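Local coordinates for peptidase M16 domain protein (Alicyclobacillus acidocaldarius subsp. acidocaldarius DSM 446, PDB 4XEA), which probably hydrolyses peptide bonds as a metal-dependent peptidase of the M16 (insulinase-like) family, at residues 42-47 and 159-164; 54-59 and 173-178; 291-296 and 326-331; 248-253 and 319-324. One frame throughout, in Å; residues are numbered along the deposited sequence.

Contact 1: 42-47 and 159-164; sequences VDRAFR and EHPVRI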
# COMPACT_ATOMS: atom_id res chain seq x y z
N VAL A 42 2.24 -25.42 -4.23
CA VAL A 42 3.29 -26.34 -4.62
C VAL A 42 3.16 -27.75 -4.05
O VAL A 42 3.91 -28.62 -4.43
CB VAL A 42 4.72 -25.79 -4.40
CG1 VAL A 42 4.91 -24.46 -5.21
CG2 VAL A 42 5.08 -25.69 -2.92
N ASP A 43 2.17 -27.96 -3.16
CA ASP A 43 1.95 -29.27 -2.56
C ASP A 43 1.13 -30.15 -3.50
O ASP A 43 -0.00 -30.54 -3.21
CB ASP A 43 1.25 -29.11 -1.20
CG ASP A 43 2.17 -28.54 -0.17
OD1 ASP A 43 3.18 -29.23 0.12
OD2 ASP A 43 1.89 -27.39 0.33
N ARG A 44 1.70 -30.42 -4.68
CA ARG A 44 1.05 -31.21 -5.71
C ARG A 44 0.97 -32.70 -5.31
O ARG A 44 -0.00 -33.37 -5.63
CB ARG A 44 1.84 -31.08 -7.01
CG ARG A 44 1.32 -31.89 -8.17
CD ARG A 44 2.31 -31.88 -9.35
NE ARG A 44 2.34 -30.59 -10.02
CZ ARG A 44 3.31 -30.18 -10.84
NH1 ARG A 44 4.41 -30.93 -11.04
NH2 ARG A 44 3.21 -28.98 -11.42
N ALA A 45 2.02 -33.22 -4.69
CA ALA A 45 2.06 -34.64 -4.37
C ALA A 45 2.40 -34.84 -2.90
O ALA A 45 3.16 -34.05 -2.29
CB ALA A 45 3.10 -35.36 -5.27
N PHE A 46 1.88 -35.92 -2.35
CA PHE A 46 2.02 -36.20 -0.94
C PHE A 46 1.56 -37.62 -0.67
O PHE A 46 0.85 -38.24 -1.47
CB PHE A 46 1.23 -35.21 -0.07
CG PHE A 46 -0.24 -35.13 -0.40
CD1 PHE A 46 -0.70 -34.29 -1.41
CD2 PHE A 46 -1.17 -35.94 0.29
CE1 PHE A 46 -2.05 -34.25 -1.72
CE2 PHE A 46 -2.51 -35.88 0.00
CZ PHE A 46 -2.96 -35.02 -1.01
N ARG A 47 1.99 -38.13 0.48
CA ARG A 47 1.55 -39.42 0.99
C ARG A 47 0.86 -39.18 2.31
O ARG A 47 1.34 -38.39 3.15
CB ARG A 47 2.74 -40.34 1.25
CG ARG A 47 2.35 -41.74 1.78
CD ARG A 47 3.53 -42.33 2.60
NE ARG A 47 3.30 -43.71 3.00
CZ ARG A 47 3.40 -44.74 2.18
NH1 ARG A 47 3.75 -44.56 0.90
NH2 ARG A 47 3.17 -45.97 2.64
N GLU A 159 10.92 -28.84 -13.34
CA GLU A 159 9.85 -29.77 -12.90
C GLU A 159 9.12 -29.30 -11.63
O GLU A 159 8.00 -29.73 -11.41
CB GLU A 159 10.44 -31.15 -12.49
CG GLU A 159 11.16 -31.93 -13.48
CD GLU A 159 12.36 -32.71 -12.85
OE1 GLU A 159 12.15 -33.62 -11.99
OE2 GLU A 159 13.51 -32.40 -13.26
N HIS A 160 9.77 -28.52 -10.77
CA HIS A 160 9.18 -28.07 -9.52
C HIS A 160 7.80 -27.39 -9.77
O HIS A 160 7.68 -26.61 -10.72
CB HIS A 160 10.12 -27.11 -8.80
CG HIS A 160 9.77 -26.90 -7.35
ND1 HIS A 160 8.64 -26.22 -6.95
CD2 HIS A 160 10.37 -27.34 -6.22
CE1 HIS A 160 8.57 -26.22 -5.63
NE2 HIS A 160 9.60 -26.89 -5.16
N PRO A 161 6.77 -27.71 -8.96
CA PRO A 161 5.46 -27.09 -9.16
C PRO A 161 5.38 -25.57 -9.12
O PRO A 161 4.41 -25.01 -9.65
CB PRO A 161 4.64 -27.65 -7.98
CG PRO A 161 5.24 -28.97 -7.70
CD PRO A 161 6.71 -28.75 -7.92
N VAL A 162 6.39 -24.91 -8.54
CA VAL A 162 6.44 -23.46 -8.48
C VAL A 162 6.37 -22.85 -9.90
O VAL A 162 6.07 -21.67 -10.08
CB VAL A 162 7.66 -22.96 -7.69
CG1 VAL A 162 8.97 -23.19 -8.49
CG2 VAL A 162 7.50 -21.44 -7.30
N ARG A 163 6.63 -23.65 -10.91
CA ARG A 163 6.60 -23.17 -12.29
C ARG A 163 5.19 -23.00 -12.86
O ARG A 163 5.04 -22.42 -13.94
CB ARG A 163 7.44 -24.06 -13.19
CG ARG A 163 6.89 -25.41 -13.51
CD ARG A 163 7.96 -26.27 -14.20
NE ARG A 163 8.48 -25.61 -15.43
CZ ARG A 163 7.85 -25.53 -16.61
NH1 ARG A 163 6.64 -26.04 -16.82
NH2 ARG A 163 8.44 -24.87 -17.60
N ILE A 164 4.20 -23.54 -12.15
CA ILE A 164 2.78 -23.35 -12.46
C ILE A 164 2.20 -22.27 -11.56
O ILE A 164 2.46 -22.24 -10.35
CB ILE A 164 2.02 -24.66 -12.24
CG1 ILE A 164 2.72 -25.77 -13.03
CG2 ILE A 164 0.55 -24.54 -12.73
CD1 ILE A 164 2.71 -25.55 -14.53

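Contact 2: 54-59 and 173-178; sequences EMPDGI and VRAITK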
# COMPACT_ATOMS: atom_id res chain seq x y z
N GLU A 54 -1.01 -37.78 -6.32
CA GLU A 54 -0.56 -36.73 -7.20
C GLU A 54 -1.79 -35.99 -7.74
O GLU A 54 -2.62 -36.56 -8.44
CB GLU A 54 0.25 -37.29 -8.34
CG GLU A 54 0.85 -36.18 -9.20
CD GLU A 54 2.30 -36.43 -9.56
OE1 GLU A 54 2.68 -36.12 -10.71
OE2 GLU A 54 3.06 -36.94 -8.69
N MSE A 55 -1.90 -34.71 -7.38
CA MSE A 55 -3.09 -33.96 -7.64
C MSE A 55 -2.91 -33.12 -8.88
O MSE A 55 -1.79 -32.78 -9.23
CB MSE A 55 -3.38 -33.00 -6.50
CG MSE A 55 -3.68 -33.65 -5.18
SE MSE A 55 -5.39 -34.57 -5.15
CE MSE A 55 -4.84 -36.36 -5.56
N PRO A 56 -4.03 -32.71 -9.49
CA PRO A 56 -3.97 -31.64 -10.46
C PRO A 56 -3.60 -30.36 -9.77
O PRO A 56 -3.97 -30.15 -8.60
CB PRO A 56 -5.42 -31.53 -10.98
CG PRO A 56 -6.09 -32.77 -10.55
CD PRO A 56 -5.42 -33.19 -9.29
N ASP A 57 -2.88 -29.49 -10.48
CA ASP A 57 -2.54 -28.20 -9.93
C ASP A 57 -3.79 -27.35 -9.69
O ASP A 57 -4.75 -27.43 -10.45
CB ASP A 57 -1.54 -27.49 -10.84
CG ASP A 57 -0.14 -28.09 -10.72
OD1 ASP A 57 0.27 -28.46 -9.59
OD2 ASP A 57 0.54 -28.22 -11.75
N GLY A 58 -3.77 -26.57 -8.62
CA GLY A 58 -4.85 -25.62 -8.37
C GLY A 58 -5.64 -25.86 -7.11
O GLY A 58 -6.51 -25.06 -6.80
N ILE A 59 -5.34 -26.92 -6.35
CA ILE A 59 -6.27 -27.32 -5.29
C ILE A 59 -6.25 -26.42 -4.09
O ILE A 59 -7.34 -26.08 -3.62
CB ILE A 59 -6.16 -28.82 -4.88
CG1 ILE A 59 -6.64 -29.67 -6.07
CG2 ILE A 59 -7.08 -29.12 -3.67
CD1 ILE A 59 -6.64 -31.19 -5.82
N VAL A 173 -7.41 -27.38 -13.58
CA VAL A 173 -8.56 -26.97 -12.79
C VAL A 173 -9.79 -27.78 -13.23
O VAL A 173 -10.56 -28.28 -12.41
CB VAL A 173 -8.81 -25.46 -12.88
CG1 VAL A 173 -10.24 -25.11 -12.48
CG2 VAL A 173 -7.81 -24.71 -12.01
N ARG A 174 -9.92 -27.96 -14.54
CA ARG A 174 -11.01 -28.76 -15.10
C ARG A 174 -10.97 -30.23 -14.66
O ARG A 174 -12.04 -30.85 -14.56
CB ARG A 174 -11.00 -28.62 -16.63
CG ARG A 174 -11.37 -29.87 -17.43
CD ARG A 174 -12.79 -29.83 -18.00
NE ARG A 174 -13.77 -30.57 -17.20
CZ ARG A 174 -14.91 -30.07 -16.70
NH1 ARG A 174 -15.72 -30.86 -16.00
NH2 ARG A 174 -15.25 -28.79 -16.87
N ALA A 175 -9.79 -30.79 -14.39
CA ALA A 175 -9.73 -32.20 -13.97
C ALA A 175 -9.97 -32.38 -12.46
O ALA A 175 -10.16 -33.50 -12.00
CB ALA A 175 -8.40 -32.84 -14.38
N ILE A 176 -9.93 -31.29 -11.68
CA ILE A 176 -10.14 -31.39 -10.23
C ILE A 176 -11.52 -32.01 -9.94
O ILE A 176 -12.50 -31.65 -10.59
CB ILE A 176 -9.98 -30.00 -9.53
CG1 ILE A 176 -8.52 -29.53 -9.57
CG2 ILE A 176 -10.43 -30.05 -8.07
CD1 ILE A 176 -8.28 -28.14 -9.00
N THR A 177 -11.59 -32.96 -9.01
CA THR A 177 -12.86 -33.58 -8.62
C THR A 177 -13.18 -33.24 -7.17
O THR A 177 -12.29 -32.96 -6.36
CB THR A 177 -12.79 -35.11 -8.75
OG1 THR A 177 -11.94 -35.61 -7.71
CG2 THR A 177 -12.24 -35.54 -10.12
N LYS A 178 -14.46 -33.31 -6.82
CA LYS A 178 -14.90 -33.07 -5.45
C LYS A 178 -14.15 -33.98 -4.46
O LYS A 178 -13.80 -33.55 -3.36
CB LYS A 178 -16.42 -33.27 -5.33
CG LYS A 178 -16.97 -33.00 -3.93
CD LYS A 178 -18.49 -33.15 -3.86
CE LYS A 178 -18.92 -34.61 -3.81
NZ LYS A 178 -20.26 -34.75 -4.38

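Contact 3: 291-296 and 326-331; sequences QSLLDE and DVLAER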
# COMPACT_ATOMS: atom_id res chain seq x y z
N GLN A 291 21.28 4.57 -8.11
CA GLN A 291 21.25 6.00 -8.42
C GLN A 291 21.87 6.27 -9.79
O GLN A 291 21.40 7.13 -10.55
CB GLN A 291 21.93 6.82 -7.32
CG GLN A 291 21.22 6.74 -5.94
CD GLN A 291 20.11 7.79 -5.73
OE1 GLN A 291 20.05 8.82 -6.41
NE2 GLN A 291 19.24 7.52 -4.76
N SER A 292 22.92 5.52 -10.11
CA SER A 292 23.57 5.64 -11.41
C SER A 292 22.64 5.15 -12.54
O SER A 292 22.56 5.77 -13.60
CB SER A 292 24.91 4.87 -11.42
OG SER A 292 25.38 4.68 -12.75
N LEU A 293 21.93 4.05 -12.30
CA LEU A 293 20.98 3.54 -13.29
C LEU A 293 19.83 4.51 -13.50
O LEU A 293 19.37 4.70 -14.62
CB LEU A 293 20.39 2.21 -12.85
CG LEU A 293 21.30 0.98 -12.86
CD1 LEU A 293 20.56 -0.20 -12.28
CD2 LEU A 293 21.83 0.67 -14.27
N LEU A 294 19.35 5.11 -12.41
CA LEU A 294 18.24 6.06 -12.48
C LEU A 294 18.66 7.34 -13.23
O LEU A 294 17.96 7.82 -14.13
CB LEU A 294 17.78 6.41 -11.06
CG LEU A 294 16.49 7.20 -10.86
CD1 LEU A 294 15.28 6.43 -11.37
CD2 LEU A 294 16.33 7.53 -9.37
N ASP A 295 19.83 7.87 -12.86
CA ASP A 295 20.41 9.06 -13.49
C ASP A 295 20.58 8.88 -14.99
O ASP A 295 20.45 9.82 -15.76
CB ASP A 295 21.77 9.40 -12.85
CG ASP A 295 21.64 10.12 -11.51
OD1 ASP A 295 20.55 10.10 -10.90
OD2 ASP A 295 22.64 10.72 -11.08
N GLU A 296 20.86 7.65 -15.39
CA GLU A 296 21.05 7.29 -16.78
C GLU A 296 19.73 6.88 -17.48
O GLU A 296 19.75 6.51 -18.65
CB GLU A 296 22.06 6.14 -16.83
CG GLU A 296 22.68 5.85 -18.17
CD GLU A 296 23.95 5.05 -18.01
OE1 GLU A 296 24.89 5.60 -17.40
OE2 GLU A 296 24.01 3.87 -18.45
N ASP A 326 18.63 -4.54 -22.72
CA ASP A 326 19.94 -5.14 -22.96
C ASP A 326 21.02 -4.45 -22.14
O ASP A 326 21.84 -5.10 -21.50
CB ASP A 326 20.31 -5.14 -24.47
CG ASP A 326 19.96 -3.83 -25.19
OD1 ASP A 326 19.37 -2.88 -24.60
OD2 ASP A 326 20.26 -3.75 -26.40
N VAL A 327 20.99 -3.12 -22.17
CA VAL A 327 21.97 -2.30 -21.47
C VAL A 327 21.87 -2.56 -19.97
O VAL A 327 22.89 -2.73 -19.29
CB VAL A 327 21.80 -0.80 -21.76
CG1 VAL A 327 22.88 0.00 -21.05
CG2 VAL A 327 21.85 -0.50 -23.29
N LEU A 328 20.64 -2.59 -19.45
CA LEU A 328 20.39 -2.80 -18.02
C LEU A 328 20.88 -4.16 -17.61
O LEU A 328 21.52 -4.29 -16.57
CB LEU A 328 18.90 -2.65 -17.66
CG LEU A 328 18.50 -2.96 -16.19
CD1 LEU A 328 19.30 -2.13 -15.19
CD2 LEU A 328 17.00 -2.79 -15.97
N ALA A 329 20.56 -5.18 -18.40
CA ALA A 329 21.06 -6.53 -18.11
C ALA A 329 22.58 -6.57 -18.07
O ALA A 329 23.14 -7.26 -17.21
CB ALA A 329 20.53 -7.52 -19.12
N GLU A 330 23.24 -5.87 -18.98
CA GLU A 330 24.71 -5.84 -18.97
C GLU A 330 25.26 -5.17 -17.72
O GLU A 330 26.24 -5.64 -17.14
CB GLU A 330 25.27 -5.15 -20.22
CG GLU A 330 26.81 -4.93 -20.15
CD GLU A 330 27.25 -3.56 -19.55
OE1 GLU A 330 26.69 -2.51 -19.97
OE2 GLU A 330 28.16 -3.52 -18.68
N ARG A 331 24.63 -4.06 -17.31
CA ARG A 331 25.10 -3.29 -16.16
C ARG A 331 24.96 -4.09 -14.87
O ARG A 331 25.84 -4.04 -13.99
CB ARG A 331 24.32 -1.97 -16.03
CG ARG A 331 24.70 -0.90 -17.07
CD ARG A 331 26.04 -0.22 -16.73
NE ARG A 331 25.99 0.48 -15.44
CZ ARG A 331 25.51 1.71 -15.26
NH1 ARG A 331 25.01 2.43 -16.27
NH2 ARG A 331 25.54 2.24 -14.03

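Contact 4: 248-253 and 319-324; sequences VQQPRL and GGNAPH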
# COMPACT_ATOMS: atom_id res chain seq x y z
N VAL A 248 2.71 -4.03 -24.09
CA VAL A 248 3.23 -3.29 -22.92
C VAL A 248 3.72 -2.04 -23.58
O VAL A 248 4.02 -2.05 -24.77
CB VAL A 248 4.44 -3.95 -22.22
CG1 VAL A 248 4.02 -5.10 -21.33
CG2 VAL A 248 5.50 -4.39 -23.25
N GLN A 249 3.79 -0.95 -22.84
CA GLN A 249 4.19 0.31 -23.44
C GLN A 249 5.66 0.62 -23.21
O GLN A 249 6.23 1.46 -23.90
CB GLN A 249 3.26 1.45 -22.98
CG GLN A 249 1.85 1.42 -23.67
CD GLN A 249 1.91 1.17 -25.20
OE1 GLN A 249 2.16 2.08 -25.99
NE2 GLN A 249 1.64 -0.07 -25.61
N GLN A 250 6.30 -0.09 -22.29
CA GLN A 250 7.76 -0.04 -22.20
C GLN A 250 8.31 -1.44 -21.90
O GLN A 250 7.61 -2.29 -21.33
CB GLN A 250 8.22 1.01 -21.17
CG GLN A 250 7.91 0.70 -19.70
CD GLN A 250 6.43 0.80 -19.35
OE1 GLN A 250 5.72 -0.22 -19.29
NE2 GLN A 250 5.95 2.02 -19.11
N PRO A 251 9.57 -1.69 -22.31
CA PRO A 251 10.13 -3.01 -22.01
C PRO A 251 10.22 -3.26 -20.49
O PRO A 251 10.22 -2.29 -19.71
CB PRO A 251 11.52 -2.97 -22.65
CG PRO A 251 11.49 -1.86 -23.64
CD PRO A 251 10.48 -0.87 -23.12
N ARG A 252 10.27 -4.53 -20.09
CA ARG A 252 10.50 -4.93 -18.69
C ARG A 252 11.57 -6.00 -18.67
O ARG A 252 11.58 -6.86 -19.54
CB ARG A 252 9.24 -5.51 -18.03
CG ARG A 252 8.13 -4.51 -17.75
CD ARG A 252 7.18 -4.45 -18.92
NE ARG A 252 6.11 -3.44 -18.76
CZ ARG A 252 5.07 -3.58 -17.94
NH1 ARG A 252 4.95 -4.67 -17.16
NH2 ARG A 252 4.15 -2.62 -17.87
N LEU A 253 12.45 -5.93 -17.68
CA LEU A 253 13.54 -6.90 -17.52
C LEU A 253 13.38 -7.55 -16.17
O LEU A 253 13.12 -6.84 -15.20
CB LEU A 253 14.89 -6.18 -17.51
CG LEU A 253 16.09 -7.16 -17.40
CD1 LEU A 253 16.32 -7.80 -18.77
CD2 LEU A 253 17.39 -6.52 -16.92
N GLY A 319 14.55 -6.38 -11.09
CA GLY A 319 14.23 -5.74 -12.36
C GLY A 319 13.04 -4.81 -12.27
O GLY A 319 12.71 -4.32 -11.20
N GLY A 320 12.42 -4.56 -13.40
CA GLY A 320 11.30 -3.63 -13.47
C GLY A 320 11.27 -3.10 -14.89
O GLY A 320 11.78 -3.76 -15.83
N ASN A 321 10.69 -1.91 -15.06
CA ASN A 321 10.66 -1.23 -16.34
C ASN A 321 12.09 -0.90 -16.79
O ASN A 321 12.92 -0.44 -15.98
CB ASN A 321 9.87 0.09 -16.26
CG ASN A 321 8.37 -0.12 -16.01
OD1 ASN A 321 7.81 -1.17 -16.31
ND2 ASN A 321 7.73 0.91 -15.45
N ALA A 322 12.35 -1.08 -18.08
CA ALA A 322 13.69 -0.98 -18.62
C ALA A 322 13.65 -0.48 -20.08
O ALA A 322 13.49 -1.29 -21.00
CB ALA A 322 14.37 -2.34 -18.55
N PRO A 323 13.83 0.84 -20.30
CA PRO A 323 13.76 1.34 -21.68
C PRO A 323 14.83 0.74 -22.59
O PRO A 323 14.64 0.68 -23.81
CB PRO A 323 13.99 2.86 -21.53
CG PRO A 323 13.72 3.16 -20.12
CD PRO A 323 14.09 1.92 -19.35
N HIS A 324 15.96 0.35 -22.00
CA HIS A 324 17.03 -0.32 -22.72
C HIS A 324 17.38 -1.61 -21.98
O HIS A 324 18.31 -1.64 -21.16
CB HIS A 324 18.23 0.62 -22.88
CG HIS A 324 17.89 1.91 -23.57
ND1 HIS A 324 17.79 2.01 -24.94
CD2 HIS A 324 17.59 3.13 -23.08
CE1 HIS A 324 17.46 3.26 -25.26
NE2 HIS A 324 17.34 3.96 -24.15

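Contact 1: 42-47 and 159-164
The guanidinium group of Arg44 overlaps the ring of Pro161, with the proline CG over the centre of one face, 3.9 Å from Arg44 CZ. At Arg44 a chi1 of 178° turns CG away from the backbone N, which sends the chain out toward the proline, and a bend at chi3 (-72°) lays the flat end across the ring. At the edge of the guanidinium, close to its plane, Ile164 CG1 comes to 3.6 Å from Arg44 NH2, its side chain crossing the arginine at about a right angle. Arginine suits this place because its face packs like an apolar surface while its nitrogens remain available to a charge; here Arg44 NH2 makes a salt bridge to Asp57. Val42 meets Pro161 too, CB to CB at 4.0 Å, and its branch CG1 reaches 3.7 Å from Val162 N. Pro161 opens a short 3-10 turn, in which Ile164 N bonds to Pro161 O at 2.9 Å; a proline fits the start of such a turn, where no backbone N-H is required. The imidazole of His160 closes the group, its CE1 4.1 Å from Val42 CB. Its ND1 accepts the N-H of Val162 in the ring plane, ND1 to Val162 N at 3.1 Å, a nearly straight bond, and Thr312 binds NE2, so the rotation of the ring is fixed from two ends. An inverse gamma turn centred on Asp43 then leads into strand 45-48, the middle strand between 51-54 and 227-229, while the 3-10 turn lies in the connection from helix 144-156 to helix 170-175.

Contact 2: 54-59 and 173-178
Ile176 carries CG1 anti to its carbonyl carbon (chi1 -69°) and runs on extended to CD1 (chi2 176°), which drives its tip into the bend formed by Pro56, Asp57, Gly58 and Ile59. Ile59 has the same shape, and the two side chains slide past each other in opposite directions, Ile59 CG1 lying 3.7 Å from Ile176 CD1. Nearer the root of the chain, Ile176 CG1 packs against Pro56 CB at 3.9 Å, and the tip CD1 also rests 3.9 Å from the carbonyl oxygen Asp57 O. Gly58 suits its place twice over: its backbone angles are ones that a CB would crowd, and such a carbon would point at Val173 and at Ile176 CD1. This glycine is the N-cap of helix 59-66, which supplies the nickel ligands His61 and His65 in the inverted HXXEH pattern of M16 peptidases. Thr177, just beyond Ile176, is likewise an N-cap, for helix 178-188, onto which Ile176 also packs through Leu181. Cutting Ile176 back to an alanine would probably leave a gap where CG1 and CD1 now fill the space against Pro56 and Ile59, and give Ile59 less to pack on. Since no hydrogen bond crosses between the segments, their fit depends on shape and apolar burial, while the carbonyl of Asp57 finds its hydrogen bond at Ser172, just before Val173.

Contact 3: 291-296 and 326-331
Over one face of the Arg331 guanidinium sits Leu293 CD2, above the centre of the plane and 4.0 Å from Arg331 CZ, while Ser292 and Glu296 meet its edge. Arg331 NH2 donates to Ser292 OG at 2.8 Å, a bent bond (142° at the hydrogen) that lies close to the guanidinium plane. Arg331 NH1 forms a salt bridge with Glu296 OE2 at 2.8 Å, the carboxylate plane turned 53° from that of the guanidinium. The arginine chain bends at chi2 (-77°) and again at chi3, which folds its end back over the leucine. The two short helical pieces run nearly antiparallel with axes 12.0 Å apart, a separation that a long side chain such as arginine can span; helices 288-295 and 325-342 are joined through the hairpin of strands 304-309 and 314-321, in the second, inactive-type M16 region. A leucine in place of Arg331 is likely to leave Glu296 without its cationic mate and Ser292 without this donor. Toward the sheet the chemistry turns apolar: Leu293 CD1 meets Leu328 CD1 at 3.7 Å, the two leucines crossing at about a right angle, with Leu298 and Val299 packed against Leu293.

Contact 4: 248-253 and 319-324
Strands 252-258 and 314-321 are antiparallel neighbours in the mixed five-stranded sheet of the inactive-type M16 region, and here their ends pair. Leu253 and Gly320 form a hydrogen-bonded pair, Leu253 N to Gly320 O at 2.9 Å and Gly320 N to Leu253 O at 3.0 Å. The next pair, Arg252 with Asn321, is non-hydrogen-bonded, and past it Ala322 N reaches Pro251 O at 2.9 Å. Glycine is needed at Gly319, where a CB would run into Leu253 O; its CA instead makes a CA-H...O contact with that oxygen. Just past the strand end, the small Ala322 puts its CB 4.0 Å from Leu253 CB, and both side chains touch Leu328 of helix 325-342. On the side of Arg252 and Asn321 polar groups meet. CG of Gln250 sits between the backbone N and the carbonyl carbon (chi1 68°), and a bend at chi2 turns its amide toward Arg252 and onto that of Asn321, the stacked planes 16° apart and Gln250 CG 3.8 Å from Asn321 CG. Arg252 grips Gln250 OE1 side-on with NE and NH2, so two N-H groups hold one oxygen and limit the turning of the amide. Farther out, Arg252 NH1 makes a salt bridge to Asp145 on helix 144-156, and Asn321 ND2 bonds to Asp300. Val248 CG1 lies over one guanidinium face and Asn321 OD1 over the opposite one, both toward the rim, with OD1 3.7 Å from Arg252 NE.

The four contacts fall into two pairs. Contacts 1 and 2 lie on the nickel side of the chain, the side chains of Val173 and Ile164 about 10 Å and about 14 Å from the ion, and are tied by the Arg44 to Asp57 ion pair; contacts 3 and 4 meet where helix 325-342 packs on the strands, Leu328 touching Ala322 and Leu253. The pairs stand apart, contact 2 about 30 Å from contact 3 between nearest atoms. Each mixes core and surface residues. Contact 2 is mostly apolar, without a crossing hydrogen bond; contact 1 packs beside an ion pair. Contact 3 puts its charges toward solvent and its leucines toward the sheet, whereas contact 4 relies on backbone pairing.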